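Local atomic coordinates of invasion-associated protein (Mycobacterium tuberculosis, PDB entry 4LJ1), a protein that probably binds peptidoglycan through a non-catalytic NlpC/p60 domain and is thought to help stabilise the mycobacterial cell wall. Residues A[62-65]-A[69-72]; A[87-92]-A[96-101]. All coordinates share one frame; numbering follows the deposited sequence.

Overall arrangement
Interactions 1 and 2 follow one another along the chain within the NlpC/p60 domain, their centres about 11 Å apart, and they touch directly. The Y71 ring meets the F89 ring edge-to-face, with Y71 CD1 3.6 Å from F89 CD1. M70 joins in from the same helix: its CB lies 3.9 Å from F89 CE2, and its SD 4.2 Å from V98 CG1. Helix 48-57 is shared as well, since I52 touches L63 and M70 of interaction 1 and L87, V98 and L100 of interaction 2. Here one modelled conformer of S97 lies against A48; the pair probably occupies the positions of the catalytic histidine and cysteine of peptidase relatives, consistent with a non-catalytic domain.

Interaction 1: A[62-65]-A[69-72]; sequences KLPR and QMYK
M70 reaches P64 with its CG opposite the carbonyl carbon across CA-CB (chi1 -67°) and the rest of the chain drawn out straight (chi2 179°), so that it runs across the 63-65 segment and brings CE up to the P64 carbonyl oxygen. Q69 does the reverse, its CG opposite the backbone N (chi1 -173°); this sets CG against P64 CB, the two side chains crossing at about a right angle, and the bend at chi2 only redirects the amide beyond. P64 therefore faces both: its CB lies 3.7 Å from Q69 CG, while its CG stands 4.0 Å from M70 CG. These contacts lay the loop against the start of helix 67-73, and S49 and I52 of helix 48-57 also touch M70. R65 turns elsewhere, its guanidinium making a salt bridge to D47 and hydrogen bonds to G28 and Q53. No hydrogen bond crosses the contact. R65 O, 3.7 Å from M70 CE, is satisfied by S49 OG, whereas P64 O is buried without a hydrogen-bond partner. Across the contact it meets M70 carbons, CE tightly at 3.1 Å and CG at 3.4 Å; the sulfur-bound methyl is probably slightly polarised, which can offset the missing bond only weakly.

Interaction 2: A[87-92]-A[96-101]; sequences LIFYGP and QSVALY
Backbone hydrogen bonds join L87-Y90 to S97-Y101 as an antiparallel hairpin, the first two strands of a four-stranded meander. I88 and A99 form a hydrogen-bonded pair: I88 N to A99 O at 2.9 Å, and A99 N to I88 O at 2.8 Å. Y90 N reaches S97 O at 3.0 Å; that bond is straight at the hydrogen (169°), yet the donor sits 44° out of the carbonyl plane. Y90 O takes two donors, Q96 N at 2.9 Å and, weakly, S97 N, a classic beta bulge. G91 has a positive phi of 93°, where a CB would jam against the preceding carbonyl oxygen.

Apolar contacts divide between two faces. On the face turned to helix 48-57, F89 and V98 lie side by side; V98 CG2, opposite its own backbone N, makes a CH-pi contact 4.0 Å from the F89 ring centroid, offset toward the rim. The same methyl packs on L87 CB, and L87 CD2 meets L100 CD1 at 4.0 Å. The face bearing I88, Y90 and A99 touches M107 of strand 106-110, and there I88 CD1 lies 3.7 Å from Y101 CD1. The phenols bond beyond the hairpin: Y90 OH to R120 O, while Y101 OH takes the amide N-H of G105. Alternate residues thus pair across the hairpin, L87 and F89 bonding on to V129 and T125, L100 to L108; hydrocarbon dominates the helix 48-57 face, the other mixing in Y90 and S97, and the bulge lets one carbonyl serve two amides at the turn end, where strand 87-90 stops and strand 97-103 starts.

Interaction 1: A[62-65]-A[69-72]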
loop_
_atom_site.group_PDB
_atom_site.type_symbol
_atom_site.label_atom_id
_atom_site.label_comp_id
_atom_site.label_asym_id
_atom_site.label_seq_id
_atom_site.Cartn_x
_atom_site.Cartn_y
_atom_site.Cartn_z
ATOM N N LYS A 62 -11.855 0.712 -4.878
ATOM C CA LYS A 62 -11.318 2.030 -5.096
ATOM C C LYS A 62 -11.005 2.687 -3.771
ATOM O O LYS A 62 -11.870 3.329 -3.181
ATOM C CB LYS A 62 -12.338 2.863 -5.857
ATOM C CG LYS A 62 -11.822 4.207 -6.275
ATOM C CD LYS A 62 -12.976 4.955 -6.887
ATOM C CE LYS A 62 -12.564 6.274 -7.462
ATOM N NZ LYS A 62 -13.850 6.920 -7.797
ATOM N N LEU A 63 -9.760 2.579 -3.327
ATOM C CA LEU A 63 -9.375 3.091 -2.017
ATOM C C LEU A 63 -9.246 4.612 -2.022
ATOM O O LEU A 63 -8.933 5.202 -3.051
ATOM C CB LEU A 63 -8.027 2.488 -1.602
ATOM C CG LEU A 63 -8.019 1.075 -1.017
ATOM C CD1 LEU A 63 -8.921 0.122 -1.776
ATOM C CD2 LEU A 63 -6.611 0.505 -0.928
ATOM N N PRO A 64 -9.460 5.249 -0.860
ATOM C CA PRO A 64 -9.199 6.688 -0.806
ATOM C C PRO A 64 -7.716 6.966 -0.996
ATOM O O PRO A 64 -6.900 6.106 -0.748
ATOM C CB PRO A 64 -9.649 7.086 0.601
ATOM C CG PRO A 64 -9.571 5.834 1.396
ATOM C CD PRO A 64 -9.762 4.677 0.462
ATOM N N ARG A 65 -7.369 8.166 -1.419
ATOM C CA ARG A 65 -5.981 8.460 -1.747
ATOM C C ARG A 65 -5.080 8.631 -0.524
ATOM O O ARG A 65 -3.970 8.094 -0.488
ATOM C CB ARG A 65 -5.895 9.702 -2.619
ATOM C CG ARG A 65 -4.506 9.942 -3.170
ATOM C CD ARG A 65 -4.185 8.951 -4.249
ATOM N NE ARG A 65 -2.824 9.126 -4.752
ATOM C CZ ARG A 65 -2.443 8.814 -5.986
ATOM N NH1 ARG A 65 -3.280 8.228 -6.831
ATOM N NH2 ARG A 65 -1.207 9.049 -6.370
ATOM N N GLN A 69 -6.482 8.504 5.436
ATOM C CA GLN A 69 -7.889 8.156 5.242
ATOM C C GLN A 69 -8.050 6.633 5.078
ATOM O O GLN A 69 -8.985 6.038 5.620
ATOM C CB GLN A 69 -8.492 8.903 4.063
ATOM C CG GLN A 69 -10.003 8.698 3.946
ATOM C CD GLN A 69 -10.845 9.274 5.080
ATOM O OE1 GLN A 69 -10.406 10.145 5.841
ATOM N NE2 GLN A 69 -12.083 8.783 5.188
ATOM N N MET A 70 -7.148 6.001 4.342
ATOM C CA MET A 70 -7.136 4.548 4.269
ATOM C C MET A 70 -7.077 3.923 5.666
ATOM O O MET A 70 -7.798 2.973 5.980
ATOM C CB MET A 70 -5.911 4.048 3.503
ATOM C CG MET A 70 -5.854 4.378 2.005
ATOM S SD MET A 70 -4.296 3.722 1.335
ATOM C CE MET A 70 -4.335 4.378 -0.326
ATOM N N TYR A 71 -6.222 4.463 6.512
ATOM C CA TYR A 71 -6.081 3.955 7.880
ATOM C C TYR A 71 -7.349 4.161 8.735
ATOM O O TYR A 71 -7.814 3.250 9.417
ATOM C CB TYR A 71 -4.899 4.621 8.589
ATOM C CG TYR A 71 -4.611 4.045 9.950
ATOM C CD1 TYR A 71 -3.947 2.836 10.065
ATOM C CD2 TYR A 71 -5.014 4.699 11.127
ATOM C CE1 TYR A 71 -3.647 2.295 11.298
ATOM C CE2 TYR A 71 -4.722 4.154 12.364
ATOM C CZ TYR A 71 -4.041 2.945 12.436
ATOM O OH TYR A 71 -3.733 2.379 13.643
ATOM N N LYS A 72 -7.860 5.391 8.732
ATOM C CA LYS A 72 -9.037 5.761 9.520
ATOM C C LYS A 72 -10.171 4.791 9.308
ATOM O O LYS A 72 -10.817 4.346 10.275
ATOM C CB LYS A 72 -9.489 7.180 9.166
ATOM C CG LYS A 72 -10.674 7.680 9.981
ATOM C CD LYS A 72 -11.014 9.114 9.590
ATOM C CE LYS A 72 -12.172 9.690 10.387
ATOM N NZ LYS A 72 -12.609 11.013 9.857
#

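Interaction 2: A[87-92]-A[96-101]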
loop_
_atom_site.group_PDB
_atom_site.type_symbol
_atom_site.label_atom_id
_atom_site.label_comp_id
_atom_site.label_asym_id
_atom_site.label_seq_id
_atom_site.Cartn_x
_atom_site.Cartn_y
_atom_site.Cartn_z
ATOM N N LEU A 87 -2.454 -3.907 4.720
ATOM C CA LEU A 87 -1.712 -2.651 4.533
ATOM C C LEU A 87 -0.981 -2.266 5.813
ATOM O O LEU A 87 -1.550 -2.324 6.912
ATOM C CB LEU A 87 -2.700 -1.551 4.155
ATOM C CG LEU A 87 -3.467 -1.727 2.840
ATOM C CD1 LEU A 87 -4.437 -0.568 2.659
ATOM C CD2 LEU A 87 -2.496 -1.831 1.672
ATOM N N ILE A 88 0.280 -1.904 5.647
ATOM C CA ILE A 88 1.151 -1.387 6.697
ATOM C C ILE A 88 1.195 0.131 6.564
ATOM O O ILE A 88 1.274 0.647 5.447
ATOM C CB ILE A 88 2.561 -1.985 6.536
ATOM C CG1 ILE A 88 2.555 -3.490 6.815
ATOM C CG2 ILE A 88 3.570 -1.274 7.453
ATOM C CD1 ILE A 88 3.781 -4.212 6.303
ATOM N N PHE A 89 1.178 0.828 7.682
ATOM C CA PHE A 89 1.230 2.285 7.689
ATOM C C PHE A 89 2.391 2.801 8.506
ATOM O O PHE A 89 2.884 2.128 9.431
ATOM C CB PHE A 89 -0.080 2.865 8.221
ATOM C CG PHE A 89 -1.267 2.550 7.367
ATOM C CD1 PHE A 89 -1.926 1.354 7.488
ATOM C CD2 PHE A 89 -1.705 3.457 6.428
ATOM C CE1 PHE A 89 -3.005 1.045 6.675
ATOM C CE2 PHE A 89 -2.788 3.165 5.619
ATOM C CZ PHE A 89 -3.433 1.953 5.737
ATOM N N TYR A 90 2.787 4.025 8.177
ATOM C CA TYR A 90 3.736 4.803 8.946
ATOM C C TYR A 90 3.098 6.112 9.368
ATOM O O TYR A 90 2.274 6.685 8.656
ATOM C CB TYR A 90 5.047 5.031 8.125
ATOM C CG TYR A 90 5.754 3.715 7.919
ATOM C CD1 TYR A 90 6.634 3.232 8.869
ATOM C CD2 TYR A 90 5.428 2.873 6.870
ATOM C CE1 TYR A 90 7.220 1.978 8.743
ATOM C CE2 TYR A 90 6.021 1.626 6.736
ATOM C CZ TYR A 90 6.891 1.171 7.698
ATOM O OH TYR A 90 7.442 -0.085 7.612
ATOM N N GLY A 91 3.536 6.613 10.519
ATOM C CA GLY A 91 3.082 7.876 11.066
ATOM C C GLY A 91 1.926 7.754 12.025
ATOM O O GLY A 91 1.241 6.734 12.069
ATOM N N PRO A 92 1.637 8.831 12.761
ATOM C CA PRO A 92 0.487 8.823 13.653
ATOM C C PRO A 92 -0.791 8.685 12.842
ATOM O O PRO A 92 -0.999 9.415 11.871
ATOM C CB PRO A 92 0.543 10.173 14.366
ATOM C CG PRO A 92 1.660 10.918 13.783
ATOM C CD PRO A 92 2.379 10.094 12.782
ATOM N N GLN A 96 1.729 9.251 7.459
ATOM C CA GLN A 96 3.001 9.430 6.707
ATOM C C GLN A 96 3.033 8.634 5.414
ATOM O O GLN A 96 3.320 9.188 4.364
ATOM C CB GLN A 96 4.236 9.127 7.567
ATOM C CG GLN A 96 5.556 9.273 6.828
ATOM C CD GLN A 96 6.770 9.016 7.697
ATOM O OE1 GLN A 96 6.681 8.483 8.795
ATOM N NE2 GLN A 96 7.926 9.399 7.187
ATOM N N SER A 97 2.767 7.333 5.454
ATOM C CA SER A 97 2.868 6.488 4.265
ATOM C C SER A 97 2.117 5.183 4.460
ATOM O O SER A 97 1.623 4.880 5.550
ATOM C CB SER A 97 4.338 6.190 3.941
ATOM O OG SER A 97 4.447 5.780 2.586
ATOM N N VAL A 98 2.068 4.399 3.383
ATOM C CA VAL A 98 1.425 3.088 3.331
ATOM C C VAL A 98 2.254 2.149 2.486
ATOM O O VAL A 98 2.908 2.604 1.528
ATOM C CB VAL A 98 -0.041 3.221 2.817
ATOM C CG1 VAL A 98 -0.100 3.808 1.394
ATOM C CG2 VAL A 98 -0.793 1.900 2.907
ATOM N N ALA A 99 2.214 0.860 2.809
ATOM C CA ALA A 99 2.906 -0.186 2.076
ATOM C C ALA A 99 2.032 -1.430 2.077
ATOM O O ALA A 99 1.127 -1.543 2.889
ATOM C CB ALA A 99 4.271 -0.476 2.698
ATOM N N LEU A 100 2.305 -2.350 1.161
ATOM C CA LEU A 100 1.516 -3.570 1.019
ATOM C C LEU A 100 2.281 -4.741 1.648
ATOM O O LEU A 100 3.395 -5.071 1.226
ATOM C CB LEU A 100 1.277 -3.847 -0.461
ATOM C CG LEU A 100 0.425 -5.071 -0.837
ATOM C CD1 LEU A 100 -1.002 -4.948 -0.306
ATOM C CD2 LEU A 100 0.430 -5.293 -2.332
ATOM N N TYR A 101 1.703 -5.382 2.673
ATOM C CA TYR A 101 2.358 -6.528 3.288
ATOM C C TYR A 101 2.286 -7.735 2.368
ATOM O O TYR A 101 1.223 -8.068 1.860
ATOM C CB TYR A 101 1.723 -6.853 4.647
ATOM C CG TYR A 101 2.483 -7.909 5.444
ATOM C CD1 TYR A 101 3.863 -7.857 5.557
ATOM C CD2 TYR A 101 1.835 -8.964 6.052
ATOM C CE1 TYR A 101 4.568 -8.811 6.247
ATOM C CE2 TYR A 101 2.546 -9.913 6.780
ATOM C CZ TYR A 101 3.919 -9.842 6.862
ATOM O OH TYR A 101 4.675 -10.789 7.550
#